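Local coordinates for protein alpha-/beta-galactoside alpha-2,3-sialyltransferase (Photobacterium phosphoreum, PDB 2ZWI) that probably transfers sialic acid from CMP-sialic acid to galactosides, forming alpha-2,3 linkages, at residues A[13-18]-A[80-85]; A[107-112]-A[160-165]. All coordinates share one frame; numbering follows the deposited sequence.

Contact 1. Residues A[13-18]-A[80-85]; sequences TLPTIQ and NGNTLW
Pro15 and Asn82 mark the point where the first turn of helix 14-26 meets the end of strand 74-82, their CA atoms 5.9 Å apart. The helical course is under way here, since Ile17 N bonds back to Thr13 O, and no hydrogen bond links the two segments. Across from it, the strand ends at Asn82 and the chain bends away through Thr83 and Leu84. Thr13, just before the helix, belongs to the CMP pocket and makes a weak hydrogen bond to the nucleotide's O2'.

The pyrrolidine ring supplies the helix side of the contact. Pro15 CG lies 3.6 Å from Asn82 ND2. Pro15 CB only grazes the backbone, 4.2 Å from Gly81 O. Proline and asparagine side chains pass at a slant, so an apolar ring corner rests against the amide. With CG anti to the backbone N (chi1 173°), Asn82 carries its amide across the proline ring, ND2 nearest to Pro15 CG, and the two ends of that amide do different work. Asn82 OD1 accepts from Trp85 N at 3.1 Å, with an N-H...O angle of 160° and the donor 43° out of the carbonyl plane, closing an Asx motif over the turn. Asn82 ND2 instead donates to Asp10 OD1 at the end of strand 3-10.

The chemistry is therefore mixed: van der Waals contact between segments, with the polar amide satisfied by other partners. Bonds at both ends fix the rotation of that amide, so Pro15 rests on a group already held in place.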
# COMPACT_ATOMS: atom_id res chain seq x y z
N THR A 13 -3.36 0.66 5.17
CA THR A 13 -2.14 0.44 5.96
C THR A 13 -0.85 0.77 5.22
O THR A 13 0.10 1.26 5.84
CB THR A 13 -2.03 -1.00 6.53
OG1 THR A 13 -2.36 -1.92 5.50
CG2 THR A 13 -2.98 -1.20 7.69
N LEU A 14 -0.80 0.49 3.91
CA LEU A 14 0.43 0.65 3.13
C LEU A 14 0.89 2.11 3.12
O LEU A 14 2.04 2.37 3.47
CB LEU A 14 0.30 0.08 1.71
CG LEU A 14 1.31 0.52 0.63
CD1 LEU A 14 2.73 0.06 0.92
CD2 LEU A 14 0.86 0.03 -0.74
N PRO A 15 0.01 3.06 2.73
CA PRO A 15 0.44 4.47 2.82
C PRO A 15 0.86 4.90 4.22
O PRO A 15 1.78 5.69 4.36
CB PRO A 15 -0.79 5.25 2.34
CG PRO A 15 -1.53 4.28 1.44
CD PRO A 15 -1.34 2.94 2.14
N THR A 16 0.20 4.38 5.26
CA THR A 16 0.55 4.73 6.62
C THR A 16 1.97 4.29 6.92
O THR A 16 2.77 5.08 7.41
CB THR A 16 -0.43 4.12 7.65
OG1 THR A 16 -1.74 4.70 7.47
CG2 THR A 16 0.04 4.38 9.06
N ILE A 17 2.28 3.03 6.61
CA ILE A 17 3.60 2.45 6.91
C ILE A 17 4.72 3.19 6.16
O ILE A 17 5.77 3.49 6.74
CB ILE A 17 3.63 0.91 6.59
CG1 ILE A 17 2.59 0.13 7.42
CG2 ILE A 17 5.03 0.33 6.72
CD1 ILE A 17 2.85 0.08 8.92
N GLN A 18 4.48 3.48 4.88
CA GLN A 18 5.40 4.30 4.09
C GLN A 18 5.50 5.75 4.62
O GLN A 18 6.59 6.33 4.66
CB GLN A 18 5.00 4.28 2.61
CG GLN A 18 5.42 3.00 1.87
CD GLN A 18 6.89 2.98 1.50
OE1 GLN A 18 7.50 1.92 1.33
NE2 GLN A 18 7.47 4.16 1.36
N ASN A 80 0.18 14.45 2.58
CA ASN A 80 0.58 13.09 2.29
C ASN A 80 -0.64 12.18 2.45
O ASN A 80 -1.24 12.12 3.53
CB ASN A 80 1.73 12.67 3.23
CG ASN A 80 2.91 13.65 3.18
OD1 ASN A 80 2.94 14.67 3.88
ND2 ASN A 80 3.89 13.34 2.36
N GLY A 81 -1.02 11.50 1.37
CA GLY A 81 -2.28 10.75 1.34
C GLY A 81 -2.23 9.41 0.63
O GLY A 81 -1.16 8.89 0.31
N ASN A 82 -3.42 8.87 0.39
CA ASN A 82 -3.64 7.56 -0.21
C ASN A 82 -4.21 7.82 -1.60
O ASN A 82 -5.24 8.46 -1.74
CB ASN A 82 -4.63 6.81 0.70
CG ASN A 82 -5.08 5.48 0.14
OD1 ASN A 82 -5.46 5.38 -1.02
ND2 ASN A 82 -5.07 4.45 0.98
N THR A 83 -3.53 7.33 -2.64
CA THR A 83 -3.92 7.59 -4.03
C THR A 83 -5.37 7.18 -4.34
O THR A 83 -6.14 7.99 -4.85
CB THR A 83 -2.92 6.93 -5.02
OG1 THR A 83 -1.58 7.28 -4.63
CG2 THR A 83 -3.17 7.43 -6.44
N LEU A 84 -5.76 5.95 -4.02
CA LEU A 84 -7.14 5.51 -4.24
C LEU A 84 -8.13 6.47 -3.56
O LEU A 84 -9.17 6.81 -4.11
CB LEU A 84 -7.35 4.08 -3.72
CG LEU A 84 -8.70 3.41 -4.02
CD1 LEU A 84 -8.91 3.25 -5.53
CD2 LEU A 84 -8.76 2.07 -3.31
N TRP A 85 -7.78 6.90 -2.35
CA TRP A 85 -8.60 7.78 -1.54
C TRP A 85 -8.16 9.24 -1.66
O TRP A 85 -8.19 10.00 -0.69
CB TRP A 85 -8.56 7.30 -0.09
CG TRP A 85 -9.23 5.97 0.07
CD1 TRP A 85 -8.62 4.77 0.35
CD2 TRP A 85 -10.62 5.69 -0.09
NE1 TRP A 85 -9.57 3.77 0.39
CE2 TRP A 85 -10.80 4.31 0.12
CE3 TRP A 85 -11.74 6.48 -0.39
CZ2 TRP A 85 -12.05 3.70 0.06
CZ3 TRP A 85 -12.99 5.88 -0.45
CH2 TRP A 85 -13.14 4.50 -0.23

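Contact 2. Residues A[107-112]-A[160-165]; sequences LNFYDD and YGFSQL
Phe109 and Phe162 form the apolar centre of this contact, while Asp111 and Tyr160 form a polar link beside it. Phe109 CZ stands 3.7 Å above the plane of the Phe162 ring, over its centre, and Phe109 CE2 reaches Phe162 CG at the same distance. The planes of the Phe109 and Phe162 rings are inclined by 49° and their centroids are 4.8 Å apart, an oblique pairing. Leu107 extends the patch: Leu107 CD1 touches Phe162 CD1 at 3.7 Å and also lies near Phe162 CB. Leu107 and Phe109, two apart on the strand, thus present their side chains from the same side of the sheet to one phenylalanine.

At the other end, Tyr160 OH donates to Asp111 OD1 over 2.8 Å. The carboxylate is approached from above its plane, 39° out of it, whereas OD1 itself lies at the edge of the tyrosine ring; the two planes are perpendicular. Although the CB of Tyr160 points away from the strand, its CG is set anti to the carbonyl carbon (chi1 -72°), and the long ring returns the hydroxyl to Asp111. The second carboxylate oxygen, OD2, accepts from Leu173 N and is hydrogen-bonded to Tyr117 OH, so both oxygens are engaged in this buried setting.

Behind Phe162, the loop is braced internally by Gln164 NE2, which meets Gly161 O at 2.8 Å in a nearly straight bond, and by Leu165 N bonding to Phe162 O. Phe162 N also pairs with Tyr170 OH. The loop between helix 156-159 and strand 168-172 thereby packs over strand 104-110 of the parallel sheet, with Val90 of helix 86-98 and Ile142 of helix 128-147 also touching Phe162.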
# COMPACT_ATOMS: atom_id res chain seq x y z
N LEU A 107 1.97 17.89 -2.82
CA LEU A 107 1.26 16.62 -2.61
C LEU A 107 2.17 15.41 -2.74
O LEU A 107 3.00 15.36 -3.65
CB LEU A 107 0.10 16.47 -3.61
CG LEU A 107 -0.91 17.61 -3.72
CD1 LEU A 107 -1.86 17.37 -4.87
CD2 LEU A 107 -1.69 17.80 -2.40
N ASN A 108 2.01 14.46 -1.83
CA ASN A 108 2.61 13.14 -1.94
C ASN A 108 1.50 12.09 -1.83
O ASN A 108 0.87 11.97 -0.77
CB ASN A 108 3.64 12.91 -0.82
CG ASN A 108 4.83 13.86 -0.92
OD1 ASN A 108 5.01 14.75 -0.08
ND2 ASN A 108 5.65 13.67 -1.94
N PHE A 109 1.26 11.36 -2.92
CA PHE A 109 0.28 10.27 -2.94
C PHE A 109 0.98 8.89 -2.87
O PHE A 109 1.90 8.62 -3.64
CB PHE A 109 -0.59 10.31 -4.20
CG PHE A 109 -1.60 11.44 -4.22
CD1 PHE A 109 -2.83 11.30 -3.58
CD2 PHE A 109 -1.33 12.61 -4.92
CE1 PHE A 109 -3.78 12.35 -3.60
CE2 PHE A 109 -2.27 13.65 -4.97
CZ PHE A 109 -3.50 13.52 -4.30
N TYR A 110 0.54 8.05 -1.96
CA TYR A 110 1.05 6.69 -1.81
C TYR A 110 -0.01 5.69 -2.22
O TYR A 110 -1.14 5.76 -1.72
CB TYR A 110 1.43 6.45 -0.34
CG TYR A 110 2.59 7.29 0.13
CD1 TYR A 110 2.40 8.62 0.54
CD2 TYR A 110 3.87 6.77 0.16
CE1 TYR A 110 3.47 9.40 0.96
CE2 TYR A 110 4.96 7.54 0.59
CZ TYR A 110 4.74 8.84 0.97
OH TYR A 110 5.81 9.57 1.39
N ASP A 111 0.32 4.76 -3.13
CA ASP A 111 -0.62 3.73 -3.57
C ASP A 111 -1.25 3.00 -2.38
O ASP A 111 -0.57 2.76 -1.40
CB ASP A 111 0.08 2.67 -4.45
CG ASP A 111 0.44 3.19 -5.83
OD1 ASP A 111 -0.08 4.25 -6.25
OD2 ASP A 111 1.25 2.50 -6.50
N ASP A 112 -2.52 2.63 -2.51
CA ASP A 112 -3.28 1.90 -1.48
C ASP A 112 -2.93 0.40 -1.47
O ASP A 112 -2.87 -0.22 -0.41
CB ASP A 112 -4.78 2.12 -1.75
CG ASP A 112 -5.70 1.35 -0.82
OD1 ASP A 112 -6.18 1.96 0.16
OD2 ASP A 112 -5.97 0.16 -1.08
N TYR A 160 -4.40 9.92 -10.56
CA TYR A 160 -3.04 10.18 -11.04
C TYR A 160 -2.87 11.51 -11.79
O TYR A 160 -1.87 11.72 -12.50
CB TYR A 160 -2.50 8.99 -11.87
CG TYR A 160 -2.16 7.76 -11.04
CD1 TYR A 160 -1.07 7.76 -10.18
CD2 TYR A 160 -2.92 6.59 -11.14
CE1 TYR A 160 -0.74 6.63 -9.41
CE2 TYR A 160 -2.60 5.45 -10.39
CZ TYR A 160 -1.51 5.48 -9.53
OH TYR A 160 -1.18 4.37 -8.78
N GLY A 161 -3.83 12.43 -11.63
CA GLY A 161 -3.85 13.64 -12.44
C GLY A 161 -3.58 14.95 -11.72
O GLY A 161 -3.74 16.02 -12.32
N PHE A 162 -3.14 14.87 -10.46
CA PHE A 162 -2.97 16.07 -9.62
C PHE A 162 -1.73 16.90 -9.94
O PHE A 162 -1.70 18.10 -9.63
CB PHE A 162 -2.94 15.70 -8.13
CG PHE A 162 -4.29 15.41 -7.53
CD1 PHE A 162 -4.88 16.33 -6.67
CD2 PHE A 162 -4.95 14.21 -7.81
CE1 PHE A 162 -6.13 16.07 -6.10
CE2 PHE A 162 -6.20 13.93 -7.24
CZ PHE A 162 -6.79 14.86 -6.38
N SER A 163 -0.70 16.29 -10.54
CA SER A 163 0.52 17.06 -10.90
C SER A 163 0.24 18.16 -11.95
O SER A 163 1.07 19.06 -12.16
CB SER A 163 1.67 16.14 -11.33
OG SER A 163 1.50 15.68 -12.67
N GLN A 164 -0.93 18.09 -12.60
CA GLN A 164 -1.41 19.16 -13.46
C GLN A 164 -1.77 20.42 -12.67
O GLN A 164 -1.79 21.52 -13.23
CB GLN A 164 -2.63 18.69 -14.27
CG GLN A 164 -2.34 17.53 -15.22
CD GLN A 164 -3.59 16.91 -15.83
OE1 GLN A 164 -3.82 17.01 -17.03
NE2 GLN A 164 -4.40 16.25 -15.00
N LEU A 165 -2.04 20.26 -11.38
CA LEU A 165 -2.53 21.37 -10.55
C LEU A 165 -1.56 21.83 -9.47
O LEU A 165 -1.53 23.03 -9.15
CB LEU A 165 -3.86 21.00 -9.88
CG LEU A 165 -5.18 20.96 -10.66
CD1 LEU A 165 -5.38 22.24 -11.45
CD2 LEU A 165 -5.24 19.75 -11.56

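How the contacts relate
Contacts 1 and 2, centred 11 Å apart, share the parallel sheet of the N-terminal part of this GT-B chain, where strands 74-82 and 104-110 are neighbours. Gly81 N meets Asn108 O at 2.9 Å, a probable backbone hydrogen bond of that sheet. At the strand ends, Asn82 ND2 approaches Asp112 OD1 to 2.8 Å, another probable hydrogen bond, joining the end of strand 74-82 to the loop after strand 104-110. Contact 1 is nearer the nucleotide: the side chain of Pro15 is about 7 Å from bound CMP, that of Asp111 about 10 Å. Contact 2 runs from Asp111, just past strand 104-110, back to Leu107, with Phe162 of the facing loop packed against it.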